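Local coordinates for protein cytidine deaminase (Burkholderia pseudomallei, PDB 3DMO) that probably deaminates cytidine and 2'-deoxycytidine to uridine and 2'-deoxyuridine with a zinc ion as cofactor, salvaging pyrimidine nucleosides for UMP synthesis, at residues A[65-70]-A[100-105]; A[38-41]-A[45-48]. One frame throughout, in Å; residues are numbered along the deposited sequence.

In the fold
Both contacts belong to the cytidine deaminase core, a mixed sheet with helices packed on it, and their centres lie about 10 Å apart. Contact 2 is the hairpin 38-41/45-48 at the edge of the sheet within this chain; contact 1 joins helices 62-72 and 97-107, which carry or adjoin the zinc ligands. They meet directly: Leu38 CD2 lies 3.6 Å from Leu67 CD2 and 3.7 Å from Ala70 CB, so helix 62-72 rests on the hairpin on one side and on helix 97-107 on another. Contact 1 is nearer the metal, with the Met103 side chain about 7 Å from a bound zinc ion, against about 14 Å for that of Leu38.

Contact 1: residues A[65-70]-A[100-105]; sequences TALFSA and RQVMIE
Segment 65-70 of helix 62-72 packs on segment 100-105 of helix 97-107 through a small, wholly apolar interface in the buried core, with all four touching residues shielded from solvent. The short axes run roughly parallel, 34° apart, and come no closer than 10.8 Å. That wide spacing leaves the meeting to side chains alone: the two segments bury only 151 Å² between them and share no hydrogen bond.

Leu67 and Val102 carry most of it. Leu67 reaches across with one methyl, CD1, which touches Met103 CG at 3.8 Å and Val102 CG1 at 4.0 Å. It therefore sits against two successive residues of the facing helix. The Leu67 and Val102 side chains point in opposite senses as they pass, whereas those of Leu67 and Met103 are roughly perpendicular. Val102 in turn has CG1 anti to its backbone N (chi1 172°), and this branch meets both Leu67 and the ring of Phe68, whose CE2 is 4.0 Å from Val102 CG1. The methyl approaches that ring obliquely.

In the cytidine deaminase fold these helices bring together the zinc-binding segments: Cys61 just precedes helix 62-72, Cys96 just precedes helix 97-107 and Cys99 lies in its first turn, and all three bind the zinc ion in this structure. Met103 touches Leu67 with its CG, while SD and CE lie farther from Leu67 than CG does. Its side chain comes within about 5 Å of that of Glu63, the predicted proton donor, and also packs on Pro95 and Ile83. Leu67 also packs on Phe80 of strand 80-87. The second subunit covers part of this region: Phe68 packs on Asn60 of that subunit, and Glu105 OE2 is hydrogen-bonded to the hydroxyls of its Tyr26 and Tyr29.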
ATOM      1  N   THR A  65      -8.733   2.135   8.783  1.00 18.04           N
ATOM      2  CA  THR A  65      -9.191   1.121   9.739  1.00 17.88           C
ATOM      3  C   THR A  65     -10.677   1.305  10.083  1.00 17.04           C
ATOM      4  O   THR A  65     -11.446   0.342  10.040  1.00 17.22           O
ATOM      5  CB  THR A  65      -8.345   1.133  11.030  1.00 18.32           C
ATOM      6  OG1 THR A  65      -7.003   0.735  10.722  1.00 18.60           O
ATOM      7  CG2 THR A  65      -8.921   0.168  12.074  1.00 18.22           C
ATOM      8  N   ALA A  66     -11.075   2.537  10.405  1.00 16.91           N
ATOM      9  CA  ALA A  66     -12.481   2.852  10.695  1.00 16.87           C
ATOM     10  C   ALA A  66     -13.409   2.539   9.519  1.00 17.00           C
ATOM     11  O   ALA A  66     -14.436   1.890   9.690  1.00 16.98           O
ATOM     12  CB  ALA A  66     -12.637   4.313  11.125  1.00 16.04           C
ATOM     13  N   LEU A  67     -13.024   2.973   8.321  1.00 16.99           N
ATOM     14  CA  LEU A  67     -13.835   2.734   7.130  1.00 17.30           C
ATOM     15  C   LEU A  67     -13.920   1.253   6.745  1.00 16.82           C
ATOM     16  O   LEU A  67     -14.999   0.769   6.407  1.00 17.03           O
ATOM     17  CB  LEU A  67     -13.331   3.565   5.950  1.00 17.43           C
ATOM     18  CG  LEU A  67     -13.601   5.077   5.969  1.00 17.46           C
ATOM     19  CD1 LEU A  67     -12.606   5.833   5.068  1.00 19.25           C
ATOM     20  CD2 LEU A  67     -15.050   5.394   5.563  1.00 17.56           C
ATOM     21  N   PHE A  68     -12.798   0.534   6.801  1.00 16.89           N
ATOM     22  CA  PHE A  68     -12.806  -0.902   6.477  1.00 17.13           C
ATOM     23  C   PHE A  68     -13.670  -1.696   7.472  1.00 16.95           C
ATOM     24  O   PHE A  68     -14.367  -2.646   7.082  1.00 16.79           O
ATOM     25  CB  PHE A  68     -11.383  -1.486   6.405  1.00 16.82           C
ATOM     26  CG  PHE A  68     -10.495  -0.852   5.357  1.00 17.00           C
ATOM     27  CD1 PHE A  68      -9.110  -0.842   5.540  1.00 16.63           C
ATOM     28  CD2 PHE A  68     -11.023  -0.275   4.204  1.00 17.45           C
ATOM     29  CE1 PHE A  68      -8.262  -0.269   4.593  1.00 17.37           C
ATOM     30  CE2 PHE A  68     -10.180   0.302   3.242  1.00 16.93           C
ATOM     31  CZ  PHE A  68      -8.796   0.303   3.443  1.00 17.76           C
ATOM     32  N   SER A  69     -13.637  -1.281   8.747  1.00 17.00           N
ATOM     33  CA  SER A  69     -14.458  -1.897   9.794  0.50 17.15           C
ATOM     34  C   SER A  69     -15.949  -1.694   9.529  1.00 17.32           C
ATOM     35  O   SER A  69     -16.745  -2.629   9.643  1.00 17.66           O
ATOM     36  CB  SER A  69     -14.086  -1.345  11.171  0.50 16.99           C
ATOM     37  OG  SER A  69     -12.885  -1.923  11.647  0.50 15.76           O
ATOM     38  N   ALA A  70     -16.326  -0.473   9.167  1.00 16.99           N
ATOM     39  CA  ALA A  70     -17.708  -0.170   8.814  1.00 17.27           C
ATOM     40  C   ALA A  70     -18.165  -0.951   7.571  1.00 17.58           C
ATOM     41  O   ALA A  70     -19.276  -1.475   7.541  1.00 17.77           O
ATOM     42  CB  ALA A  70     -17.888   1.315   8.606  1.00 16.76           C
ATOM     43  N   ARG A 100      -7.052   9.966   2.047  1.00 15.98           N
ATOM     44  CA  ARG A 100      -7.915  10.860   1.268  1.00 15.94           C
ATOM     45  C   ARG A 100      -8.546  10.151   0.069  1.00 15.86           C
ATOM     46  O   ARG A 100      -9.720  10.363  -0.226  1.00 15.13           O
ATOM     47  CB  ARG A 100      -7.154  12.113   0.825  1.00 16.19           C
ATOM     48  CG  ARG A 100      -6.709  12.995   1.981  1.00 16.97           C
ATOM     49  CD  ARG A 100      -5.955  14.221   1.486  1.00 17.58           C
ATOM     50  NE  ARG A 100      -5.215  14.878   2.561  1.00 18.53           N
ATOM     51  CZ  ARG A 100      -4.820  16.152   2.566  1.00 19.36           C
ATOM     52  NH1 ARG A 100      -5.082  16.965   1.541  1.00 18.02           N
ATOM     53  NH2 ARG A 100      -4.133  16.609   3.603  1.00 18.63           N
ATOM     54  N   GLN A 101      -7.773   9.292  -0.598  1.00 16.35           N
ATOM     55  CA  GLN A 101      -8.268   8.539  -1.753  1.00 16.98           C
ATOM     56  C   GLN A 101      -9.344   7.525  -1.347  1.00 16.84           C
ATOM     57  O   GLN A 101     -10.365   7.365  -2.034  1.00 16.64           O
ATOM     58  CB  GLN A 101      -7.111   7.839  -2.476  1.00 17.03           C
ATOM     59  CG  GLN A 101      -7.472   7.231  -3.841  1.00 18.51           C
ATOM     60  CD  GLN A 101      -7.855   8.286  -4.860  1.00 17.83           C
ATOM     61  OE1 GLN A 101      -7.087   9.207  -5.140  1.00 18.65           O
ATOM     62  NE2 GLN A 101      -9.053   8.156  -5.422  1.00 18.57           N
ATOM     63  N   VAL A 102      -9.129   6.872  -0.204  1.00 16.79           N
ATOM     64  CA  VAL A 102     -10.097   5.909   0.336  1.00 17.68           C
ATOM     65  C   VAL A 102     -11.340   6.632   0.887  1.00 17.99           C
ATOM     66  O   VAL A 102     -12.470   6.209   0.635  1.00 17.84           O
ATOM     67  CB  VAL A 102      -9.453   5.000   1.399  1.00 17.04           C
ATOM     68  CG1 VAL A 102     -10.497   4.129   2.093  1.00 17.60           C
ATOM     69  CG2 VAL A 102      -8.371   4.131   0.759  1.00 16.51           C
ATOM     70  N   MET A 103     -11.133   7.739   1.594  1.00 18.54           N
ATOM     71  CA  MET A 103     -12.248   8.556   2.066  1.00 20.63           C
ATOM     72  C   MET A 103     -13.134   9.055   0.937  1.00 20.00           C
ATOM     73  O   MET A 103     -14.354   9.071   1.078  1.00 20.63           O
ATOM     74  CB  MET A 103     -11.768   9.741   2.904  1.00 19.99           C
ATOM     75  CG  MET A 103     -11.303   9.348   4.285  1.00 21.91           C
ATOM     76  SD  MET A 103     -11.034  10.799   5.318  1.00 25.50           S
ATOM     77  CE  MET A 103      -9.620  11.537   4.526  1.00 26.86           C
ATOM     78  N   ILE A 104     -12.536   9.451  -0.185  1.00 19.95           N
ATOM     79  CA  ILE A 104     -13.350   9.990  -1.269  1.00 20.35           C
ATOM     80  C   ILE A 104     -14.183   8.899  -1.955  1.00 20.37           C
ATOM     81  O   ILE A 104     -15.341   9.134  -2.294  1.00 21.01           O
ATOM     82  CB  ILE A 104     -12.547  10.890  -2.262  1.00 20.29           C
ATOM     83  CG1 ILE A 104     -13.452  12.044  -2.742  1.00 21.00           C
ATOM     84  CG2 ILE A 104     -11.940  10.077  -3.419  1.00 20.83           C
ATOM     85  CD1 ILE A 104     -12.743  13.136  -3.495  1.00 20.61           C
ATOM     86  N   GLU A 105     -13.605   7.710  -2.123  1.00 20.13           N
ATOM     87  CA  GLU A 105     -14.326   6.585  -2.721  1.00 20.55           C
ATOM     88  C   GLU A 105     -15.432   6.041  -1.808  1.00 19.79           C
ATOM     89  O   GLU A 105     -16.570   5.847  -2.253  1.00 19.83           O
ATOM     90  CB  GLU A 105     -13.360   5.483  -3.134  1.00 20.98           C
ATOM     91  CG  GLU A 105     -14.057   4.222  -3.594  1.00 21.55           C
ATOM     92  CD  GLU A 105     -13.425   3.626  -4.821  1.00 21.55           C
ATOM     93  OE1 GLU A 105     -12.365   4.126  -5.254  1.00 20.25           O
ATOM     94  OE2 GLU A 105     -14.007   2.661  -5.351  1.00 21.08           O
TER

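Contact 2: residues A[38-41]-A[45-48]; sequences LVTN and VFHG
Two backbone hydrogen bonds between Leu38 and Phe46 hold the strands 38-40 and 45-48 together. Leu38 N gives its proton to Phe46 O at 2.9 Å, and Phe46 N returns one to Leu38 O at 2.8 Å. Both are nearly straight, 163° at the hydrogen, and each donor lies in the plane of the carbonyl it meets. Leu38 O has a further, weaker neighbour in Val45 CA, a CA-H...O contact of 3.2 Å.

This closed ring of two bonds makes Leu38 and Phe46 a hydrogen-bonded antiparallel pair, and the next pair, Val39 with Val45, is non-hydrogen-bonded. The strands run at 157° to each other, forming a beta hairpin whose second strand, 45-49, is outermost in the sheet of this chain. Strand 34-40 is the next one inward, and on its other side Val39 makes backbone hydrogen bonds with strand 80-87.

Side chains alternate between the two faces. On that of Val39 and Val45, Val39 CG2 meets Val45 CG2 at 4.1 Å, and Val39 also packs on Ala82. The other face carries Leu38 and Phe46, with Leu38 CB 4.4 Å from Phe46 CB; beyond the pair, Leu38 packs on Ile83 of strand 80-87 and Phe46 on Ala70 of helix 62-72.

Thr40 reaches the edge of the Phe46 ring, near the ring plane, with Thr40 CG2 lying 3.8 Å from Phe46 CE2. Its chi1 of 67° turns CG2 anti to the carbonyl carbon, while OG1 sits between backbone N and carbonyl carbon and is hydrogen-bonded to Asp42 in the turn. The Thr40 side chain also packs on Phe80 of strand 80-87 and on Tyr75.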
ATOM      1  N   LEU A  38     -15.890   7.224  12.957  1.00 19.91           N
ATOM      2  CA  LEU A  38     -16.741   7.355  11.785  1.00 20.32           C
ATOM      3  C   LEU A  38     -18.179   7.150  12.230  1.00 20.39           C
ATOM      4  O   LEU A  38     -18.470   6.179  12.943  1.00 20.89           O
ATOM      5  CB  LEU A  38     -16.349   6.258  10.790  1.00 20.69           C
ATOM      6  CG  LEU A  38     -17.051   6.072   9.457  1.00 20.87           C
ATOM      7  CD1 LEU A  38     -16.819   7.272   8.542  1.00 20.82           C
ATOM      8  CD2 LEU A  38     -16.520   4.793   8.827  1.00 20.85           C
ATOM      9  N   VAL A  39     -19.074   8.056  11.838  1.00 19.82           N
ATOM     10  CA  VAL A  39     -20.482   7.900  12.194  1.00 20.26           C
ATOM     11  C   VAL A  39     -21.285   7.693  10.924  1.00 20.26           C
ATOM     12  O   VAL A  39     -21.115   8.427   9.961  1.00 19.63           O
ATOM     13  CB  VAL A  39     -21.039   9.077  13.067  1.00 20.20           C
ATOM     14  CG1 VAL A  39     -20.958  10.428  12.341  1.00 20.27           C
ATOM     15  CG2 VAL A  39     -22.474   8.764  13.533  1.00 20.55           C
ATOM     16  N   THR A  40     -22.140   6.678  10.931  1.00 20.66           N
ATOM     17  CA  THR A  40     -22.865   6.272   9.734  1.00 21.39           C
ATOM     18  C   THR A  40     -24.204   6.991   9.594  1.00 21.94           C
ATOM     19  O   THR A  40     -24.629   7.723  10.490  1.00 21.86           O
ATOM     20  CB  THR A  40     -23.127   4.753   9.743  1.00 21.13           C
ATOM     21  OG1 THR A  40     -24.037   4.439  10.803  1.00 21.54           O
ATOM     22  CG2 THR A  40     -21.833   3.976   9.962  1.00 20.57           C
ATOM     23  N   ASN A  41     -24.865   6.749   8.470  1.00 22.58           N
ATOM     24  CA  ASN A  41     -26.210   7.259   8.211  1.00 23.05           C
ATOM     25  C   ASN A  41     -27.251   6.940   9.301  1.00 23.58           C
ATOM     26  O   ASN A  41     -28.143   7.755   9.553  1.00 24.55           O
ATOM     27  CB  ASN A  41     -26.690   6.851   6.801  1.00 22.83           C
ATOM     28  CG  ASN A  41     -26.641   5.339   6.545  1.00 22.39           C
ATOM     29  OD1 ASN A  41     -26.261   4.547   7.402  1.00 23.50           O
ATOM     30  ND2 ASN A  41     -27.045   4.940   5.336  1.00 23.87           N
ATOM     31  N   VAL A  45     -21.310   4.310  15.334  1.00 22.05           N
ATOM     32  CA  VAL A  45     -19.953   4.844  15.381  1.00 21.24           C
ATOM     33  C   VAL A  45     -18.932   3.712  15.273  1.00 20.79           C
ATOM     34  O   VAL A  45     -19.068   2.681  15.932  1.00 21.22           O
ATOM     35  CB  VAL A  45     -19.727   5.687  16.658  1.00 20.83           C
ATOM     36  CG1 VAL A  45     -18.272   6.139  16.777  1.00 21.33           C
ATOM     37  CG2 VAL A  45     -20.643   6.891  16.645  1.00 20.66           C
ATOM     38  N   PHE A  46     -17.937   3.902  14.408  1.00 20.00           N
ATOM     39  CA  PHE A  46     -16.843   2.952  14.263  1.00 19.63           C
ATOM     40  C   PHE A  46     -15.514   3.611  14.614  1.00 19.94           C
ATOM     41  O   PHE A  46     -15.200   4.685  14.094  1.00 20.34           O
ATOM     42  CB  PHE A  46     -16.799   2.397  12.832  1.00 19.26           C
ATOM     43  CG  PHE A  46     -17.938   1.472  12.518  1.00 17.97           C
ATOM     44  CD1 PHE A  46     -17.803   0.095  12.707  1.00 17.82           C
ATOM     45  CD2 PHE A  46     -19.153   1.973  12.071  1.00 16.76           C
ATOM     46  CE1 PHE A  46     -18.862  -0.770  12.435  1.00 16.95           C
ATOM     47  CE2 PHE A  46     -20.212   1.114  11.799  1.00 16.81           C
ATOM     48  CZ  PHE A  46     -20.056  -0.260  11.982  1.00 18.04           C
ATOM     49  N   HIS A  47     -14.757   2.963  15.500  1.00 19.87           N
ATOM     50  CA  HIS A  47     -13.409   3.393  15.869  1.00 20.18           C
ATOM     51  C   HIS A  47     -12.399   2.884  14.846  1.00 19.86           C
ATOM     52  O   HIS A  47     -12.525   1.772  14.329  1.00 20.16           O
ATOM     53  CB  HIS A  47     -13.008   2.805  17.222  1.00 20.67           C
ATOM     54  CG  HIS A  47     -13.618   3.494  18.399  1.00 21.52           C
ATOM     55  ND1 HIS A  47     -14.487   4.557  18.279  1.00 24.09           N
ATOM     56  CD2 HIS A  47     -13.502   3.249  19.725  1.00 21.79           C
ATOM     57  CE1 HIS A  47     -14.870   4.946  19.483  1.00 23.34           C
ATOM     58  NE2 HIS A  47     -14.289   4.167  20.377  1.00 23.62           N
ATOM     59  N   GLY A  48     -11.379   3.691  14.593  1.00 19.69           N
ATOM     60  CA  GLY A  48     -10.225   3.254  13.835  1.00 19.33           C
ATOM     61  C   GLY A  48      -8.966   3.762  14.507  1.00 19.37           C
ATOM     62  O   GLY A  48      -8.972   4.810  15.158  1.00 19.04           O
TER